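Local coordinates for Lmo0740 protein (Listeria monocytogenes, PDB 4RFA) that probably acts as a Crp-family transcription activator, with a cyclic nucleotide-binding-type domain joined to a DNA-binding winged-helix domain, at residues K148-N160 / N196-L210. Sequence-based numbering, arbitrary orientation.
Sequences KTPKERIYMALEN and NISNLLTELVEEEFL
I154 and L204 interlock knobs-into-holes between two helices of the C-terminal winged helix-turn-helix domain. Helix 194-206 follows helix 183-189 across a short turn and is probably the DNA-recognition helix, as in Crp relatives. The segments 150-160 and 196-206 cross at -68°, their axes 10.3 Å apart at closest approach. I154 fits among I197, L200, L201 and L204. With CG1 anti to the backbone N (chi1 -168°) and the chain extended beyond it, CD1 reaches I197 CD1 at a tight 3.4 Å. L204 returns the fit among K151, I154, Y155 and L158. Its CD2 lies 3.5 Å from L158 CD1, while its CG sits over one face of the Y155 ring in a CH-pi contact.

The edge of Y155 turns to the face of F209 in a T-shaped pair, planes at 73°. Y155 CD1 lies over the centre of the F209 ring. L158 CB meets the F209 rim in plane.

At one end, L200 CD1 packs on P150 CB. Nearby, K151 passes L200 CD2 with its aliphatic chain, and its bends at chi2 and chi4 bring NZ between two carboxylates. NZ forms salt bridges to E207 OE2 (2.9 Å), on the syn side, and E203 OE1 (3.1 Å), on the anti side and well out of plane.

A Schellman motif at E208 ends helix 194-206 and brings F209 back to this surface. L204 O accepts from both F209 N and L210 N. Backbone hydrogen bonds join F209 to D220 of strand 218-220, probably part of the wing. A capping box of T149 and E152 starts helix 150-165: T149 OG1 accepts from E152 N at 3.1 Å, and E152 OE1 takes T149 N on its anti lone pair at 2.8 Å.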
loop_
_atom_site.group_PDB
_atom_site.type_symbol
_atom_site.label_atom_id
_atom_site.label_comp_id
_atom_site.label_asym_id
_atom_site.label_seq_id
_atom_site.Cartn_x
_atom_site.Cartn_y
_atom_site.Cartn_z
ATOM N N LYS A 148 16.435 -6.379 -3.429
ATOM C CA LYS A 148 16.891 -6.632 -4.782
ATOM C C LYS A 148 18.058 -5.730 -5.098
ATOM O O LYS A 148 18.197 -4.636 -4.533
ATOM C CB LYS A 148 15.789 -6.349 -5.791
ATOM C CG LYS A 148 14.535 -7.174 -5.701
ATOM C CD LYS A 148 14.725 -8.653 -5.853
ATOM C CE LYS A 148 13.321 -9.262 -5.956
ATOM N NZ LYS A 148 13.426 -10.701 -6.267
ATOM N N THR A 149 18.881 -6.171 -6.029
ATOM C CA THR A 149 19.999 -5.378 -6.524
ATOM C C THR A 149 19.463 -4.225 -7.407
ATOM O O THR A 149 18.332 -4.235 -7.843
ATOM C CB THR A 149 20.908 -6.214 -7.423
ATOM O OG1 THR A 149 20.129 -6.694 -8.525
ATOM C CG2 THR A 149 21.466 -7.419 -6.674
ATOM N N PRO A 150 20.298 -3.236 -7.678
ATOM C CA PRO A 150 19.791 -2.181 -8.546
ATOM C C PRO A 150 19.365 -2.669 -9.919
ATOM O O PRO A 150 18.379 -2.190 -10.449
ATOM C CB PRO A 150 20.965 -1.205 -8.627
ATOM C CG PRO A 150 21.651 -1.369 -7.296
ATOM C CD PRO A 150 21.566 -2.857 -7.018
ATOM N N LYS A 151 20.050 -3.663 -10.444
ATOM C CA LYS A 151 19.701 -4.220 -11.749
ATOM C C LYS A 151 18.358 -4.885 -11.739
ATOM O O LYS A 151 17.546 -4.738 -12.652
ATOM C CB LYS A 151 20.761 -5.244 -12.185
ATOM C CG LYS A 151 20.434 -5.989 -13.485
ATOM C CD LYS A 151 21.053 -5.337 -14.708
ATOM C CE LYS A 151 20.755 -6.099 -16.002
ATOM N NZ LYS A 151 21.663 -7.229 -16.250
ATOM N N GLU A 152 18.118 -5.680 -10.725
ATOM C CA GLU A 152 16.798 -6.254 -10.600
ATOM C C GLU A 152 15.741 -5.197 -10.429
ATOM O O GLU A 152 14.658 -5.338 -10.947
ATOM C CB GLU A 152 16.769 -7.188 -9.413
ATOM C CG GLU A 152 17.673 -8.395 -9.600
ATOM C CD GLU A 152 17.751 -9.187 -8.331
ATOM O OE1 GLU A 152 18.076 -8.596 -7.268
ATOM O OE2 GLU A 152 17.415 -10.371 -8.396
ATOM N N ARG A 153 16.035 -4.144 -9.675
ATOM C CA ARG A 153 15.057 -3.083 -9.489
ATOM C C ARG A 153 14.690 -2.341 -10.769
ATOM O O ARG A 153 13.537 -1.974 -10.972
ATOM C CB ARG A 153 15.569 -2.085 -8.469
ATOM C CG ARG A 153 15.636 -2.683 -7.082
ATOM C CD ARG A 153 15.633 -1.685 -5.961
ATOM N NE ARG A 153 16.716 -0.698 -5.987
ATOM C CZ ARG A 153 17.909 -0.828 -5.410
ATOM N NH1 ARG A 153 18.272 -1.966 -4.793
ATOM N NH2 ARG A 153 18.750 0.197 -5.449
ATOM N N ILE A 154 15.663 -2.117 -11.647
ATOM C CA ILE A 154 15.385 -1.330 -12.844
ATOM C C ILE A 154 14.450 -2.077 -13.793
ATOM O O ILE A 154 13.557 -1.482 -14.415
ATOM C CB ILE A 154 16.690 -0.873 -13.535
ATOM C CG1 ILE A 154 16.378 0.180 -14.599
ATOM C CG2 ILE A 154 17.469 -2.032 -14.147
ATOM C CD1 ILE A 154 17.619 0.779 -15.199
ATOM N N TYR A 155 14.627 -3.386 -13.914
ATOM C CA TYR A 155 13.658 -4.171 -14.697
ATOM C C TYR A 155 12.271 -4.043 -14.138
ATOM O O TYR A 155 11.317 -3.870 -14.876
ATOM C CB TYR A 155 14.054 -5.651 -14.670
ATOM C CG TYR A 155 14.978 -6.071 -15.826
ATOM C CD1 TYR A 155 14.461 -6.230 -17.096
ATOM C CD2 TYR A 155 16.324 -6.330 -15.637
ATOM C CE1 TYR A 155 15.246 -6.638 -18.167
ATOM C CE2 TYR A 155 17.124 -6.764 -16.696
ATOM C CZ TYR A 155 16.568 -6.884 -17.965
ATOM O OH TYR A 155 17.274 -7.281 -19.066
HETATM N N MSE A 156 12.155 -4.203 -12.818
HETATM C CA MSE A 156 10.867 -4.203 -12.154
HETATM C C MSE A 156 10.282 -2.832 -12.261
HETATM O O MSE A 156 9.103 -2.730 -12.508
HETATM C CB MSE A 156 10.936 -4.543 -10.648
HETATM C CG MSE A 156 11.328 -6.003 -10.486
HETATM SE SE MSE A 156 11.762 -6.404 -8.582
HETATM C CE MSE A 156 9.895 -6.224 -8.033
ATOM N N ALA A 157 11.079 -1.780 -12.048
ATOM C CA ALA A 157 10.576 -0.423 -12.254
ATOM C C ALA A 157 10.007 -0.216 -13.683
ATOM O O ALA A 157 8.921 0.315 -13.881
ATOM C CB ALA A 157 11.673 0.590 -11.982
ATOM N N LEU A 158 10.793 -0.536 -14.692
ATOM C CA LEU A 158 10.388 -0.226 -16.048
ATOM C C LEU A 158 9.175 -1.028 -16.413
ATOM O O LEU A 158 8.310 -0.548 -17.155
ATOM C CB LEU A 158 11.512 -0.528 -17.021
ATOM C CG LEU A 158 12.605 0.523 -17.023
ATOM C CD1 LEU A 158 13.806 0.035 -17.811
ATOM C CD2 LEU A 158 12.104 1.867 -17.552
ATOM N N GLU A 159 9.040 -2.216 -15.828
ATOM C CA GLU A 159 7.821 -2.969 -16.013
ATOM C C GLU A 159 6.608 -2.376 -15.300
ATOM O O GLU A 159 5.497 -2.427 -15.857
ATOM C CB GLU A 159 8.000 -4.466 -15.638
ATOM C CG GLU A 159 6.704 -5.193 -15.385
ATOM C CD GLU A 159 6.879 -6.618 -14.852
ATOM O OE1 GLU A 159 7.653 -7.409 -15.431
ATOM O OE2 GLU A 159 6.196 -6.949 -13.851
ATOM N N ASN A 160 6.779 -1.945 -14.049
ATOM C CA ASN A 160 5.716 -1.344 -13.273
ATOM C C ASN A 160 5.233 -0.102 -14.041
ATOM O O ASN A 160 4.035 0.176 -14.156
ATOM C CB ASN A 160 6.199 -0.802 -11.906
ATOM C CG ASN A 160 6.558 -1.888 -10.842
ATOM O OD1 ASN A 160 6.212 -3.059 -10.934
ATOM N ND2 ASN A 160 7.204 -1.436 -9.770
ATOM N N ASN A 196 24.868 5.005 -11.991
ATOM C CA ASN A 196 24.548 3.600 -11.979
ATOM C C ASN A 196 23.382 3.287 -12.915
ATOM O O ASN A 196 23.419 2.331 -13.666
ATOM C CB ASN A 196 24.239 3.165 -10.559
ATOM C CG ASN A 196 24.329 1.684 -10.393
ATOM O OD1 ASN A 196 25.002 1.014 -11.167
ATOM N ND2 ASN A 196 23.639 1.154 -9.402
ATOM N N ILE A 197 22.335 4.092 -12.876
ATOM C CA ILE A 197 21.247 3.926 -13.841
ATOM C C ILE A 197 21.771 3.919 -15.310
ATOM O O ILE A 197 21.312 3.142 -16.154
ATOM C CB ILE A 197 20.183 5.039 -13.632
ATOM C CG1 ILE A 197 19.077 4.563 -12.716
ATOM C CG2 ILE A 197 19.547 5.500 -14.913
ATOM C CD1 ILE A 197 18.351 3.303 -13.080
ATOM N N SER A 198 22.723 4.791 -15.612
ATOM C CA SER A 198 23.220 4.913 -16.990
ATOM C C SER A 198 23.810 3.602 -17.434
ATOM O O SER A 198 23.534 3.114 -18.519
ATOM C CB SER A 198 24.281 6.003 -17.090
ATOM O OG SER A 198 24.490 6.340 -18.436
ATOM N N ASN A 199 24.627 3.024 -16.566
ATOM C CA ASN A 199 25.277 1.751 -16.851
ATOM C C ASN A 199 24.310 0.610 -16.985
ATOM O O ASN A 199 24.437 -0.214 -17.876
ATOM C CB ASN A 199 26.265 1.463 -15.745
ATOM C CG ASN A 199 27.484 2.351 -15.839
ATOM O OD1 ASN A 199 27.818 2.823 -16.919
ATOM N ND2 ASN A 199 28.114 2.627 -14.720
ATOM N N LEU A 200 23.303 0.599 -16.131
ATOM C CA LEU A 200 22.251 -0.393 -16.213
ATOM C C LEU A 200 21.397 -0.260 -17.458
ATOM O O LEU A 200 21.027 -1.261 -18.022
ATOM C CB LEU A 200 21.349 -0.307 -14.993
ATOM C CG LEU A 200 22.082 -0.615 -13.673
ATOM C CD1 LEU A 200 21.210 -0.250 -12.493
ATOM C CD2 LEU A 200 22.490 -2.074 -13.637
ATOM N N LEU A 201 21.032 0.958 -17.851
ATOM C CA LEU A 201 20.331 1.165 -19.091
ATOM C C LEU A 201 21.090 0.589 -20.289
ATOM O O LEU A 201 20.461 0.028 -21.201
ATOM C CB LEU A 201 20.023 2.653 -19.342
ATOM C CG LEU A 201 19.004 3.297 -18.402
ATOM C CD1 LEU A 201 19.014 4.804 -18.595
ATOM C CD2 LEU A 201 17.623 2.735 -18.633
ATOM N N THR A 202 22.413 0.661 -20.280
ATOM C CA THR A 202 23.210 0.068 -21.393
ATOM C C THR A 202 23.029 -1.436 -21.440
ATOM O O THR A 202 22.740 -2.014 -22.504
ATOM C CB THR A 202 24.694 0.420 -21.259
ATOM O OG1 THR A 202 24.810 1.830 -21.355
ATOM C CG2 THR A 202 25.546 -0.221 -22.351
ATOM N N GLU A 203 23.119 -2.069 -20.271
ATOM C CA GLU A 203 22.912 -3.510 -20.189
ATOM C C GLU A 203 21.528 -3.900 -20.715
ATOM O O GLU A 203 21.412 -4.839 -21.469
ATOM C CB GLU A 203 23.110 -4.004 -18.772
ATOM C CG GLU A 203 24.541 -3.916 -18.275
ATOM C CD GLU A 203 24.638 -4.334 -16.815
ATOM O OE1 GLU A 203 24.234 -5.466 -16.488
ATOM O OE2 GLU A 203 25.095 -3.528 -15.986
ATOM N N LEU A 204 20.500 -3.159 -20.324
ATOM C CA LEU A 204 19.134 -3.437 -20.724
ATOM C C LEU A 204 18.936 -3.303 -22.244
ATOM O O LEU A 204 18.110 -3.983 -22.832
ATOM C CB LEU A 204 18.155 -2.514 -19.959
ATOM C CG LEU A 204 17.441 -3.150 -18.693
ATOM C CD1 LEU A 204 18.418 -3.743 -17.712
ATOM C CD2 LEU A 204 16.550 -2.135 -17.985
ATOM N N VAL A 205 19.679 -2.411 -22.877
ATOM C CA VAL A 205 19.620 -2.318 -24.343
ATOM C C VAL A 205 20.348 -3.519 -24.928
ATOM O O VAL A 205 19.802 -4.162 -25.796
ATOM C CB VAL A 205 20.045 -0.943 -24.927
ATOM C CG1 VAL A 205 21.252 -0.378 -24.228
ATOM C CG2 VAL A 205 20.333 -1.011 -26.438
ATOM N N GLU A 206 21.489 -3.912 -24.363
ATOM C CA GLU A 206 22.227 -5.092 -24.852
ATOM C C GLU A 206 21.360 -6.326 -24.729
ATOM O O GLU A 206 21.326 -7.152 -25.629
ATOM C CB GLU A 206 23.577 -5.266 -24.140
ATOM C CG GLU A 206 24.519 -4.086 -24.435
ATOM C CD GLU A 206 25.732 -3.916 -23.507
ATOM O OE1 GLU A 206 25.701 -4.380 -22.332
ATOM O OE2 GLU A 206 26.714 -3.255 -23.970
ATOM N N GLU A 207 20.583 -6.413 -23.651
ATOM C CA GLU A 207 19.709 -7.542 -23.447
ATOM C C GLU A 207 18.373 -7.448 -24.186
ATOM O O GLU A 207 17.486 -8.268 -23.992
ATOM C CB GLU A 207 19.474 -7.669 -21.960
ATOM C CG GLU A 207 20.758 -7.946 -21.194
ATOM C CD GLU A 207 20.574 -7.814 -19.694
ATOM O OE1 GLU A 207 19.488 -7.371 -19.248
ATOM O OE2 GLU A 207 21.510 -8.165 -18.954
ATOM N N GLU A 208 18.216 -6.411 -24.995
ATOM C CA GLU A 208 17.031 -6.213 -25.828
ATOM C C GLU A 208 15.764 -6.005 -25.050
ATOM O O GLU A 208 14.683 -6.149 -25.587
ATOM C CB GLU A 208 16.882 -7.310 -26.864
ATOM C CG GLU A 208 18.150 -7.450 -27.698
ATOM C CD GLU A 208 17.995 -8.267 -28.958
ATOM O OE1 GLU A 208 16.859 -8.438 -29.427
ATOM O OE2 GLU A 208 19.033 -8.713 -29.493
ATOM N N PHE A 209 15.881 -5.594 -23.792
ATOM C CA PHE A 209 14.705 -5.156 -23.031
ATOM C C PHE A 209 14.242 -3.780 -23.489
ATOM O O PHE A 209 13.047 -3.515 -23.702
ATOM C CB PHE A 209 15.047 -5.105 -21.549
ATOM C CG PHE A 209 13.861 -4.839 -20.663
ATOM C CD1 PHE A 209 12.955 -5.846 -20.380
ATOM C CD2 PHE A 209 13.665 -3.593 -20.094
ATOM C CE1 PHE A 209 11.883 -5.619 -19.542
ATOM C CE2 PHE A 209 12.572 -3.349 -19.263
ATOM C CZ PHE A 209 11.678 -4.362 -18.985
ATOM N N LEU A 210 15.218 -2.907 -23.633
ATOM C CA LEU A 210 15.018 -1.511 -23.998
ATOM C C LEU A 210 15.507 -1.303 -25.433
ATOM O O LEU A 210 16.596 -1.737 -25.776
ATOM C CB LEU A 210 15.898 -0.691 -23.054
ATOM C CG LEU A 210 15.345 0.445 -22.216
ATOM C CD1 LEU A 210 13.935 0.184 -21.742
ATOM C CD2 LEU A 210 16.313 0.674 -21.096
#